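Local coordinates for fimbrial structural subunit (Actinomyces naeslundii, PDB 3QDH), which probably builds the shaft of Actinomyces type 2 fimbriae and mediates adhesion to streptococci and host cells during oral biofilm development, seen here as its C-terminal domains, at residues Val6-Gln11 against Asn152-Arg157; Phe26-Thr31 against Ala105-Lys110; Gln45-Leu50 against Gln124-Thr129; Val57-Val62 against Gln81-Thr86. All blocks are in the same frame, centred on the assembly; numbering follows the deposited sequence. Where two conformers were deposited one is given.

Interaction 1: residues Val6-Gln11 against Asn152-Arg157; sequences VEKSIQ and NEVTSR
Asn-152 carries its CG in the crowded position between its own backbone N and carbonyl carbon (chi1 63°), and this turns the carboxamide onto the backbone of Lys-8. The amide then grips that one residue from both ends. Its OD1 accepts from Lys-8 N at 2.9 Å, and its ND2 donates to Lys-8 O at 3.0 Å, a fairly straight bond with the acceptor lying in the amide plane. Next to this clamp, a water accepts from Asn-152 N and donates to Val-6 O at 2.6 Å, so a second, indirect tie joins the two segments, which run in much the same direction.

Beyond the polar end the contact turns apolar. Val-154 sits with CG1 against Lys-8 O at 3.4 Å and CG2 against Ile-10 CG1 at 3.6 Å, the valine and isoleucine side chains lying alongside one another and pointing opposite ways. Ile-10 extends further, its CD1 resting 3.5 Å from Thr-155 O. The extended side chain of Lys-8 crosses Val-154 at about a right angle, with CE 4.0 Å from Val-154 CG2, and continues away to NZ, which is covalently linked to CG of Asn-121 and hydrogen-bonded to Asp-48.

That link is an intramolecular isopeptide bond, as expected of the CnaA-type fold in pilins. The amide of Asn-152 stands in for a strand partner on one side of Lys-8, fixing the lysine backbone, while Val-154 packs across the aliphatic part that leads to the cross-link.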
loop_
_atom_site.group_PDB
_atom_site.type_symbol
_atom_site.label_atom_id
_atom_site.label_comp_id
_atom_site.label_asym_id
_atom_site.label_seq_id
_atom_site.Cartn_x
_atom_site.Cartn_y
_atom_site.Cartn_z
ATOM N N VAL A 6 17.665 4.444 7.665
ATOM C CA VAL A 6 16.231 4.144 7.640
ATOM C C VAL A 6 15.967 3.109 6.576
ATOM O O VAL A 6 16.489 3.210 5.463
ATOM C CB VAL A 6 15.355 5.365 7.259
ATOM C CG1 VAL A 6 13.951 5.221 7.871
ATOM C CG2 VAL A 6 16.001 6.658 7.669
ATOM N N GLU A 7 15.147 2.121 6.910
ATOM C CA GLU A 7 14.807 1.075 5.961
ATOM C C GLU A 7 13.311 1.106 5.699
ATOM O O GLU A 7 12.515 1.291 6.626
ATOM C CB GLU A 7 15.242 -0.306 6.480
ATOM C CG GLU A 7 16.771 -0.522 6.531
ATOM C CD GLU A 7 17.458 0.329 7.585
ATOM O OE1 GLU A 7 17.109 0.203 8.774
ATOM O OE2 GLU A 7 18.362 1.135 7.249
ATOM N N LYS A 8 12.925 0.910 4.443
ATOM C CA LYS A 8 11.512 0.897 4.094
ATOM C C LYS A 8 11.161 -0.364 3.311
ATOM O O LYS A 8 11.958 -0.839 2.481
ATOM C CB LYS A 8 11.140 2.169 3.307
ATOM C CG LYS A 8 9.659 2.300 2.980
ATOM C CD LYS A 8 9.290 3.710 2.509
ATOM C CE LYS A 8 7.774 3.791 2.312
ATOM N NZ LYS A 8 7.190 5.146 2.045
ATOM N N SER A 9 9.981 -0.909 3.600
ATOM C CA SER A 9 9.449 -2.060 2.880
ATOM C C SER A 9 7.995 -1.810 2.488
ATOM O O SER A 9 7.497 -0.676 2.584
ATOM C CB SER A 9 9.558 -3.328 3.740
ATOM O OG SER A 9 9.262 -4.487 2.971
ATOM N N ILE A 10 7.328 -2.864 2.020
ATOM C CA ILE A 10 5.891 -2.833 1.710
ATOM C C ILE A 10 5.242 -4.141 2.171
ATOM O O ILE A 10 5.771 -5.221 1.925
ATOM C CB ILE A 10 5.598 -2.690 0.179
ATOM C CG1 ILE A 10 6.409 -1.557 -0.459
ATOM C CG2 ILE A 10 4.101 -2.450 -0.065
ATOM C CD1 ILE A 10 6.376 -1.572 -2.009
ATOM N N GLN A 11 4.102 -4.032 2.845
ATOM C CA GLN A 11 3.298 -5.195 3.190
ATOM C C GLN A 11 2.781 -5.892 1.929
ATOM O O GLN A 11 2.331 -5.225 0.998
ATOM C CB GLN A 11 2.088 -4.761 4.021
ATOM C CG GLN A 11 2.198 -5.036 5.506
ATOM C CD GLN A 11 0.848 -5.399 6.106
ATOM O OE1 GLN A 11 -0.156 -4.740 5.841
ATOM N NE2 GLN A 11 0.817 -6.465 6.903
ATOM N N ASN A 152 15.878 3.748 1.400
ATOM C CA ASN A 152 15.649 3.163 0.082
ATOM C C ASN A 152 14.242 3.523 -0.425
ATOM O O ASN A 152 13.308 3.724 0.370
ATOM C CB ASN A 152 15.813 1.634 0.169
ATOM C CG ASN A 152 14.777 0.978 1.084
ATOM O OD1 ASN A 152 14.811 1.133 2.317
ATOM N ND2 ASN A 152 13.846 0.243 0.482
ATOM N N GLU A 153 14.105 3.648 -1.744
ATOM C CA GLU A 153 12.808 3.927 -2.357
ATOM C C GLU A 153 12.142 2.597 -2.680
ATOM O O GLU A 153 12.776 1.729 -3.281
ATOM C CB GLU A 153 12.972 4.777 -3.630
ATOM C CG GLU A 153 11.646 5.296 -4.239
ATOM C CD GLU A 153 11.828 6.055 -5.556
ATOM O OE1 GLU A 153 12.466 5.521 -6.485
ATOM O OE2 GLU A 153 11.316 7.187 -5.669
ATOM N N VAL A 154 10.878 2.431 -2.283
ATOM C CA VAL A 154 10.120 1.234 -2.655
ATOM C C VAL A 154 9.085 1.639 -3.695
ATOM O O VAL A 154 8.726 2.808 -3.781
ATOM C CB VAL A 154 9.404 0.555 -1.463
ATOM C CG1 VAL A 154 10.411 0.082 -0.397
ATOM C CG2 VAL A 154 8.313 1.478 -0.867
ATOM N N THR A 155 8.622 0.668 -4.473
ATOM C CA THR A 155 7.630 0.914 -5.515
ATOM C C THR A 155 6.551 -0.161 -5.521
ATOM O O THR A 155 6.840 -1.367 -5.475
ATOM C CB THR A 155 8.288 1.024 -6.923
ATOM O OG1 THR A 155 9.289 2.042 -6.898
ATOM C CG2 THR A 155 7.243 1.370 -7.993
ATOM N N SER A 156 5.304 0.301 -5.548
ATOM C CA SER A 156 4.139 -0.549 -5.714
ATOM C C SER A 156 3.522 -0.207 -7.076
ATOM O O SER A 156 3.246 0.960 -7.364
ATOM C CB SER A 156 3.140 -0.290 -4.584
ATOM O OG SER A 156 2.024 -1.152 -4.674
ATOM N N ARG A 157 3.322 -1.231 -7.904
ATOM C CA ARG A 157 2.856 -1.039 -9.274
ATOM C C ARG A 157 1.391 -1.403 -9.448
ATOM O O ARG A 157 0.932 -2.430 -8.939
ATOM C CB ARG A 157 3.719 -1.824 -10.259
ATOM C CG ARG A 157 5.163 -1.357 -10.274
ATOM C CD ARG A 157 5.848 -1.684 -11.588
ATOM N NE ARG A 157 6.813 -0.645 -11.959
ATOM C CZ ARG A 157 8.008 -0.488 -11.392
ATOM N NH1 ARG A 157 8.402 -1.306 -10.420
ATOM N NH2 ARG A 157 8.809 0.489 -11.798
HETATM O O HOH W 1 17.684 2.283 3.337
#

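Interaction 2: residues Phe26-Thr31 against Ala105-Lys110; sequences FPVSST and AVFQGK
Phe-26 to Val-28 runs antiparallel to Ala-105 to Phe-107, the short strand axes passing 4.6 Å apart with 145° between their directions, so the pair is clearly twisted. Two hydrogen-bonded pairs flank a non-hydrogen-bonded one. In the first, Phe-26 N donates to Phe-107 O at 2.7 Å, and Phe-107 N returns a 2.9 Å bond to Phe-26 O. In the other, Val-28 N meets Ala-105 O at 2.8 Å and Ala-105 N meets Val-28 O at 3.0 Å. Pro-27 faces Val-106 at the site between them, and Val-106 CA adds a CH...O contact to Phe-26 O at 3.4 Å.

Phe-26, Val-28, Ala-105 and Phe-107 put their side chains on one face of the sheet, Pro-27 and Val-106 on the other. On the first face the closest side-chain touch is Val-28 CG2 to Phe-107 CD2 at 3.5 Å. Phe-107 has its CG anti to the carbonyl carbon (chi1 -66°), and its CD2 and CE2 flank lies against the valine. Phe-26 does not stack on it; instead its CB lies 3.6 Å from Phe-107 O, and its ring meets the side chain of Lys-8.

Phe-26 therefore joins backbone pairing in the sheet to packing beside the Lys-8 to Asn-121 isopeptide bond. Aromatic, aliphatic and carbonyl groups meet here without any side-chain hydrogen bond across the pair, which is consistent with an apolar setting on this side of the cross-link, whose polar partner is Asp-48.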
loop_
_atom_site.group_PDB
_atom_site.type_symbol
_atom_site.label_atom_id
_atom_site.label_comp_id
_atom_site.label_asym_id
_atom_site.label_seq_id
_atom_site.Cartn_x
_atom_site.Cartn_y
_atom_site.Cartn_z
ATOM N N PHE A 26 3.267 0.515 4.449
ATOM C CA PHE A 26 4.718 0.565 4.326
ATOM C C PHE A 26 5.379 0.474 5.695
ATOM O O PHE A 26 5.407 1.473 6.417
ATOM C CB PHE A 26 5.177 1.902 3.733
ATOM C CG PHE A 26 4.644 2.220 2.362
ATOM C CD1 PHE A 26 5.123 1.556 1.232
ATOM C CD2 PHE A 26 3.727 3.255 2.190
ATOM C CE1 PHE A 26 4.658 1.883 -0.043
ATOM C CE2 PHE A 26 3.258 3.596 0.910
ATOM C CZ PHE A 26 3.723 2.907 -0.204
ATOM N N PRO A 27 5.939 -0.698 6.045
ATOM C CA PRO A 27 6.780 -0.797 7.245
ATOM C C PRO A 27 8.066 0.026 7.100
ATOM O O PRO A 27 8.772 -0.079 6.087
ATOM C CB PRO A 27 7.071 -2.303 7.355
ATOM C CG PRO A 27 6.025 -2.964 6.522
ATOM C CD PRO A 27 5.753 -2.009 5.399
ATOM N N VAL A 28 8.327 0.883 8.089
ATOM C CA VAL A 28 9.497 1.755 8.097
ATOM C C VAL A 28 10.225 1.515 9.413
ATOM O O VAL A 28 9.585 1.456 10.470
ATOM C CB VAL A 28 9.101 3.268 7.958
ATOM C CG1 VAL A 28 10.278 4.180 8.289
ATOM C CG2 VAL A 28 8.576 3.573 6.547
ATOM N N SER A 29 11.543 1.344 9.362
ATOM C CA SER A 29 12.311 1.134 10.593
ATOM C C SER A 29 13.711 1.761 10.582
ATOM O O SER A 29 14.344 1.904 9.536
ATOM C CB SER A 29 12.374 -0.356 10.980
ATOM O OG SER A 29 13.217 -1.077 10.111
ATOM N N SER A 30 14.172 2.132 11.774
ATOM C CA SER A 30 15.505 2.676 11.966
ATOM C C SER A 30 16.119 2.052 13.223
ATOM O O SER A 30 15.494 2.037 14.293
ATOM C CB SER A 30 15.427 4.203 12.104
ATOM O OG SER A 30 16.729 4.762 12.218
ATOM N N THR A 31 17.332 1.526 13.092
ATOM C CA THR A 31 18.014 0.929 14.240
ATOM C C THR A 31 18.509 2.048 15.157
ATOM O O THR A 31 19.202 2.957 14.709
ATOM C CB THR A 31 19.195 0.046 13.800
ATOM O OG1 THR A 31 18.699 -1.059 13.033
ATOM C CG2 THR A 31 19.950 -0.488 15.024
ATOM N N ALA A 105 7.366 2.108 12.388
ATOM C CA ALA A 105 5.954 2.379 12.233
ATOM C C ALA A 105 5.527 1.909 10.853
ATOM O O ALA A 105 6.366 1.661 9.988
ATOM C CB ALA A 105 5.663 3.861 12.410
ATOM N N VAL A 106 4.222 1.778 10.654
ATOM C CA VAL A 106 3.690 1.401 9.348
ATOM C C VAL A 106 2.956 2.614 8.790
ATOM O O VAL A 106 1.903 2.997 9.305
ATOM C CB VAL A 106 2.737 0.183 9.454
ATOM C CG1 VAL A 106 2.111 -0.145 8.095
ATOM C CG2 VAL A 106 3.474 -1.043 10.005
ATOM N N PHE A 107 3.520 3.235 7.756
ATOM C CA PHE A 107 2.855 4.349 7.090
ATOM C C PHE A 107 1.879 3.788 6.074
ATOM O O PHE A 107 2.113 2.712 5.516
ATOM C CB PHE A 107 3.878 5.283 6.440
ATOM C CG PHE A 107 4.750 5.992 7.437
ATOM C CD1 PHE A 107 4.431 7.270 7.869
ATOM C CD2 PHE A 107 5.870 5.354 7.984
ATOM C CE1 PHE A 107 5.225 7.921 8.812
ATOM C CE2 PHE A 107 6.674 5.994 8.918
ATOM C CZ PHE A 107 6.352 7.283 9.333
ATOM N N GLN A 108 0.783 4.504 5.838
ATOM C CA GLN A 108 -0.282 3.957 5.007
ATOM C C GLN A 108 -1.178 5.010 4.390
ATOM O O GLN A 108 -1.274 6.135 4.876
ATOM C CB GLN A 108 -1.127 2.964 5.817
ATOM C CG GLN A 108 -1.716 3.564 7.074
ATOM C CD GLN A 108 -2.261 2.506 8.007
ATOM O OE1 GLN A 108 -1.520 1.651 8.511
ATOM N NE2 GLN A 108 -3.559 2.559 8.250
ATOM N N GLY A 109 -1.846 4.624 3.313
ATOM C CA GLY A 109 -2.805 5.491 2.647
ATOM C C GLY A 109 -3.709 4.647 1.770
ATOM O O GLY A 109 -3.384 3.499 1.459
ATOM N N LYS A 110 -4.843 5.214 1.383
ATOM C CA LYS A 110 -5.819 4.515 0.545
ATOM C C LYS A 110 -5.546 4.805 -0.933
ATOM O O LYS A 110 -5.398 5.963 -1.314
ATOM C CB LYS A 110 -7.233 4.969 0.913
ATOM C CG LYS A 110 -8.337 4.113 0.305
ATOM C CD LYS A 110 -9.717 4.473 0.849
ATOM C CE LYS A 110 -10.441 5.454 -0.060
ATOM N NZ LYS A 110 -11.868 5.623 0.356
#

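Interaction 3: residues Gln45-Leu50 against Gln124-Thr129; sequences QLRDTL and QVISDT
Gln-45 and Arg-47 pair with Ile-126 and Gln-124 in an antiparallel ladder between strands 39-49 and 118-131, with Leu-46 and Val-125 forming the non-hydrogen-bonded step between. Gln-45 N donates to Ile-126 O at 2.8 Å, and Ile-126 N answers to Gln-45 O at 2.8 Å. At the next rung Arg-47 N reaches Gln-124 O at 3.0 Å, while Gln-124 N reaches Arg-47 O at 2.8 Å.

These strands belong to a different sheet of the domain from the 26-31 and 105-110 pair, and in the CnaA-type sandwich the Leu-46 face looks inward: Leu-46 and Asp-48 both touch Phe-107. Leu-46 CD2 makes a light contact with Val-125 CB at 4.3 Å, and Val-125 also meets Val-6.

On the other face, the Arg-47 chain bends at chi3 (-73°), laying one face of the guanidinium over Ile-126, whose CG1 stands 3.9 Å above the centre of the plane. A water accepts from Arg-47 NH1 and donates to Gln-124 OE1 at 2.6 Å, bridging two side chains whose flat groups are inclined by 51°. Arg-47 NH2 and NH1 further bond to the backbone oxygens of Pro-142 and Ala-143, and Gln-124 NE2 to Thr-150 OG1, all three partners lying in the chain between strands 118-131 and 154-165.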
loop_
_atom_site.group_PDB
_atom_site.type_symbol
_atom_site.label_atom_id
_atom_site.label_comp_id
_atom_site.label_asym_id
_atom_site.label_seq_id
_atom_site.Cartn_x
_atom_site.Cartn_y
_atom_site.Cartn_z
ATOM N N GLN A 45 12.106 11.482 15.164
ATOM C CA GLN A 45 10.869 11.469 14.391
ATOM C C GLN A 45 11.023 10.617 13.140
ATOM O O GLN A 45 12.019 10.742 12.432
ATOM C CB GLN A 45 10.495 12.907 13.987
ATOM C CG GLN A 45 9.189 13.066 13.171
ATOM C CD GLN A 45 8.966 14.512 12.751
ATOM O OE1 GLN A 45 8.248 15.276 13.414
ATOM N NE2 GLN A 45 9.607 14.903 11.665
ATOM N N LEU A 46 10.030 9.767 12.867
ATOM C CA LEU A 46 9.926 9.108 11.572
ATOM C C LEU A 46 8.969 9.938 10.704
ATOM O O LEU A 46 7.871 10.303 11.140
ATOM C CB LEU A 46 9.423 7.666 11.719
ATOM C CG LEU A 46 10.285 6.671 12.533
ATOM C CD1 LEU A 46 9.520 5.362 12.735
ATOM C CD2 LEU A 46 11.655 6.421 11.889
ATOM N N ARG A 47 9.402 10.244 9.484
ATOM C CA ARG A 47 8.669 11.146 8.601
ATOM C C ARG A 47 8.497 10.481 7.245
ATOM O O ARG A 47 9.391 9.783 6.780
ATOM C CB ARG A 47 9.433 12.454 8.421
ATOM C CG ARG A 47 8.674 13.531 7.633
ATOM C CD ARG A 47 9.488 14.809 7.570
ATOM N NE ARG A 47 9.526 15.510 8.859
ATOM C CZ ARG A 47 10.107 16.695 9.047
ATOM N NH1 ARG A 47 10.717 17.307 8.025
ATOM N NH2 ARG A 47 10.082 17.272 10.248
ATOM N N ASP A 48 7.348 10.717 6.621
ATOM C CA ASP A 48 7.026 10.113 5.338
ATOM C C ASP A 48 6.013 11.001 4.630
ATOM O O ASP A 48 4.897 11.201 5.118
ATOM C CB ASP A 48 6.468 8.688 5.537
ATOM C CG ASP A 48 6.507 7.841 4.260
ATOM O OD1 ASP A 48 6.215 8.367 3.169
ATOM O OD2 ASP A 48 6.793 6.625 4.345
ATOM N N THR A 49 6.404 11.543 3.482
ATOM C CA THR A 49 5.454 12.249 2.622
ATOM C C THR A 49 4.957 11.230 1.610
ATOM O O THR A 49 5.711 10.778 0.752
ATOM C CB THR A 49 6.098 13.438 1.900
ATOM O OG1 THR A 49 6.562 14.380 2.866
ATOM C CG2 THR A 49 5.084 14.131 0.962
ATOM N N LEU A 50 3.687 10.865 1.717
ATOM C CA LEU A 50 3.154 9.826 0.849
ATOM C C LEU A 50 2.755 10.377 -0.516
ATOM O O LEU A 50 2.385 11.546 -0.652
ATOM C CB LEU A 50 2.002 9.078 1.518
ATOM C CG LEU A 50 2.502 8.073 2.569
ATOM C CD1 LEU A 50 2.666 8.749 3.929
ATOM C CD2 LEU A 50 1.574 6.896 2.677
ATOM N N GLN A 124 12.025 9.145 6.153
ATOM C CA GLN A 124 13.204 9.747 6.740
ATOM C C GLN A 124 13.207 9.573 8.259
ATOM O O GLN A 124 12.155 9.374 8.859
ATOM C CB GLN A 124 13.235 11.234 6.398
ATOM C CG GLN A 124 13.550 11.496 4.930
ATOM C CD GLN A 124 13.493 12.949 4.567
ATOM O OE1 GLN A 124 12.663 13.705 5.081
ATOM N NE2 GLN A 124 14.372 13.358 3.652
ATOM N N VAL A 125 14.386 9.632 8.864
ATOM C CA VAL A 125 14.492 9.749 10.312
ATOM C C VAL A 125 15.088 11.118 10.622
ATOM O O VAL A 125 16.162 11.475 10.124
ATOM C CB VAL A 125 15.239 8.555 10.987
ATOM C CG1 VAL A 125 16.617 8.326 10.378
ATOM C CG2 VAL A 125 15.349 8.762 12.503
ATOM N N ILE A 126 14.344 11.896 11.397
ATOM C CA ILE A 126 14.747 13.238 11.805
ATOM C C ILE A 126 15.057 13.146 13.290
ATOM O O ILE A 126 14.149 13.056 14.114
ATOM C CB ILE A 126 13.604 14.287 11.556
ATOM C CG1 ILE A 126 12.994 14.156 10.139
ATOM C CG2 ILE A 126 14.061 15.720 11.879
ATOM C CD1 ILE A 126 13.971 14.059 9.023
ATOM N N SER A 127 16.341 13.123 13.623
ATOM C CA SER A 127 16.752 13.025 15.021
ATOM C C SER A 127 18.054 13.775 15.271
ATOM O O SER A 127 18.813 14.063 14.342
ATOM C CB SER A 127 16.845 11.563 15.490
ATOM O OG SER A 127 17.840 10.837 14.791
ATOM N N ASP A 128 18.279 14.124 16.531
ATOM C CA ASP A 128 19.506 14.798 16.922
ATOM C C ASP A 128 19.770 14.514 18.390
ATOM O O ASP A 128 18.842 14.233 19.154
ATOM C CB ASP A 128 19.368 16.303 16.661
ATOM C CG ASP A 128 20.709 17.015 16.551
ATOM O OD1 ASP A 128 21.775 16.363 16.382
ATOM O OD2 ASP A 128 20.677 18.255 16.626
ATOM N N THR A 129 21.037 14.587 18.777
ATOM C CA THR A 129 21.458 14.324 20.146
ATOM C C THR A 129 22.379 15.437 20.624
ATOM O O THR A 129 22.958 16.157 19.808
ATOM C CB THR A 129 22.242 13.009 20.235
ATOM O OG1 THR A 129 23.290 13.032 19.259
ATOM C CG2 THR A 129 21.318 11.805 19.975
HETATM O O HOH W 2 12.286 16.257 5.453
#

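Interaction 4: residues Val57-Val62 against Gln81-Thr86; sequences VTATEV and QTVTVT
Val-57, Ala-59 and Val-62 meet Val-83 and Val-85 through side chains, and no hydrogen bond passes between 57-62 and 81-86. The aliphatic contacts come first. Val-83 places CG2 3.6 Å from Val-57 CG2. Ala-59 CB touches both valines of the other strand, 3.8 Å from Val-83 CG1 and 3.8 Å from Val-85 CG2. At the far end Val-62 CG1 and Val-85 CG1 meet tip to tip at 3.7 Å.

Contacts with backbone and polar groups are fewer. Val-83 CG1, anti to the backbone N (chi1 -176°), packs on the peptide between Thr-58 and Ala-59, 3.6 Å from Thr-58 C. Val-57 CG2 approaches Gln-81 O at 3.7 Å, and the Val-57 side chain crosses that of Gln-81 at about a right angle, CG1 4.0 Å from NE2, which hydrogen-bonds to the backbone oxygens of Leu-50 and Leu-54.

The strand directions differ by 31° and the axes come within 6.6 Å. Phe-107 touches both Ala-59 and Val-83 and fills in beside them. Each strand pairs within its own sheet, 57-62 with 102-111 and 82-86 with 39-49. Two sheets packed face to face through such side chains form a beta sandwich, consistent with the CnaA-type domain.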
loop_
_atom_site.group_PDB
_atom_site.type_symbol
_atom_site.label_atom_id
_atom_site.label_comp_id
_atom_site.label_asym_id
_atom_site.label_seq_id
_atom_site.Cartn_x
_atom_site.Cartn_y
_atom_site.Cartn_z
ATOM N N VAL A 57 -3.833 9.639 4.610
ATOM C CA VAL A 57 -2.539 9.078 4.995
ATOM C C VAL A 57 -2.281 9.222 6.494
ATOM O O VAL A 57 -2.656 10.225 7.100
ATOM C CB VAL A 57 -1.369 9.650 4.156
ATOM C CG1 VAL A 57 -1.597 9.354 2.661
ATOM C CG2 VAL A 57 -1.182 11.144 4.383
ATOM N N THR A 58 -1.651 8.207 7.073
ATOM C CA THR A 58 -1.406 8.149 8.509
ATOM C C THR A 58 -0.326 7.109 8.790
ATOM O O THR A 58 0.309 6.578 7.856
ATOM C CB THR A 58 -2.732 7.848 9.312
ATOM O OG1 THR A 58 -2.553 8.160 10.702
ATOM C CG2 THR A 58 -3.185 6.393 9.139
ATOM N N ALA A 59 -0.098 6.842 10.071
ATOM C CA ALA A 59 0.802 5.795 10.500
ATOM C C ALA A 59 0.173 5.017 11.651
ATOM O O ALA A 59 -0.528 5.598 12.483
ATOM C CB ALA A 59 2.152 6.386 10.915
ATOM N N THR A 60 0.412 3.707 11.668
ATOM C CA THR A 60 -0.053 2.816 12.739
ATOM C C THR A 60 1.084 1.902 13.200
ATOM O O THR A 60 2.183 1.942 12.640
ATOM C CB THR A 60 -1.215 1.905 12.270
ATOM O OG1 THR A 60 -0.754 1.045 11.216
ATOM C CG2 THR A 60 -2.401 2.726 11.780
ATOM N N GLU A 61 0.806 1.069 14.204
ATOM C CA GLU A 61 1.755 0.053 14.694
ATOM C C GLU A 61 3.134 0.622 15.060
ATOM O O GLU A 61 4.169 0.048 14.709
ATOM C CB GLU A 61 1.926 -1.097 13.686
ATOM C CG GLU A 61 0.650 -1.811 13.270
ATOM C CD GLU A 61 0.923 -3.116 12.519
ATOM O OE1 GLU A 61 2.031 -3.680 12.649
ATOM O OE2 GLU A 61 0.026 -3.586 11.797
ATOM N N VAL A 62 3.147 1.747 15.762
ATOM C CA VAL A 62 4.403 2.349 16.201
ATOM C C VAL A 62 5.006 1.406 17.224
ATOM O O VAL A 62 4.303 0.951 18.130
ATOM C CB VAL A 62 4.181 3.736 16.823
ATOM C CG1 VAL A 62 5.525 4.365 17.227
ATOM C CG2 VAL A 62 3.447 4.647 15.836
ATOM N N GLN A 81 0.296 15.708 2.856
ATOM C CA GLN A 81 0.653 14.314 2.582
ATOM C C GLN A 81 1.734 13.792 3.541
ATOM O O GLN A 81 2.110 12.614 3.482
ATOM C CB GLN A 81 1.109 14.139 1.123
ATOM C CG GLN A 81 -0.027 14.226 0.089
ATOM C CD GLN A 81 -1.016 13.088 0.204
ATOM O OE1 GLN A 81 -2.132 13.281 0.678
ATOM N NE2 GLN A 81 -0.610 11.887 -0.211
ATOM N N THR A 82 2.212 14.658 4.432
ATOM C CA THR A 82 3.358 14.312 5.283
ATOM C C THR A 82 2.911 13.765 6.650
ATOM O O THR A 82 2.273 14.466 7.439
ATOM C CB THR A 82 4.328 15.508 5.439
ATOM O OG1 THR A 82 4.678 16.010 4.144
ATOM C CG2 THR A 82 5.602 15.092 6.180
ATOM N N VAL A 83 3.235 12.499 6.903
ATOM C CA VAL A 83 2.931 11.856 8.182
ATOM C C VAL A 83 4.181 11.867 9.063
ATOM O O VAL A 83 5.278 11.617 8.582
ATOM C CB VAL A 83 2.424 10.411 7.971
ATOM C CG1 VAL A 83 2.005 9.778 9.296
ATOM C CG2 VAL A 83 1.259 10.410 6.981
ATOM N N THR A 84 4.011 12.186 10.346
ATOM C CA THR A 84 5.115 12.147 11.293
ATOM C C THR A 84 4.753 11.304 12.518
ATOM O O THR A 84 3.594 11.301 12.966
ATOM C CB THR A 84 5.576 13.559 11.759
ATOM O OG1 THR A 84 4.478 14.273 12.333
ATOM C CG2 THR A 84 6.183 14.379 10.609
ATOM N N VAL A 85 5.748 10.572 13.014
ATOM C CA VAL A 85 5.656 9.840 14.275
ATOM C C VAL A 85 6.751 10.454 15.129
ATOM O O VAL A 85 7.944 10.263 14.875
ATOM C CB VAL A 85 5.922 8.329 14.094
ATOM C CG1 VAL A 85 5.883 7.605 15.479
ATOM C CG2 VAL A 85 4.930 7.730 13.109
ATOM N N THR A 86 6.339 11.224 16.124
ATOM C CA THR A 86 7.268 12.035 16.879
ATOM C C THR A 86 7.261 11.516 18.299
ATOM O O THR A 86 6.209 11.461 18.942
ATOM C CB THR A 86 6.850 13.533 16.835
ATOM O OG1 THR A 86 6.741 13.957 15.469
ATOM C CG2 THR A 86 7.870 14.397 17.542
#

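Interactions 1, 2 and 3 meet round the Lys-8 cross-link. Interaction 2 supplies Phe-26, whose CG lies 3.5 Å from Lys-8 CE of interaction 1; interaction 3 supplies Asp-48, whose OD2 is 2.8 Å from Lys-8 NZ. Interaction 4 does not touch interaction 1 and reaches the link only through the other two. Phe-107 of interaction 2 meets Asp-48 and, through CE1 at 3.7 Å, Val-83 O in interaction 4. Sheet hydrogen bonds continue the pattern: Val-106 N to Thr-60 O joins interactions 2 and 4, and Asp-48 O to Val-83 N joins 3 and 4. The zinc ion, bound by Asp-70, Asp-73 and Glu-90, lies nearest interaction 4, about 11 Å from the side chain of Val-62.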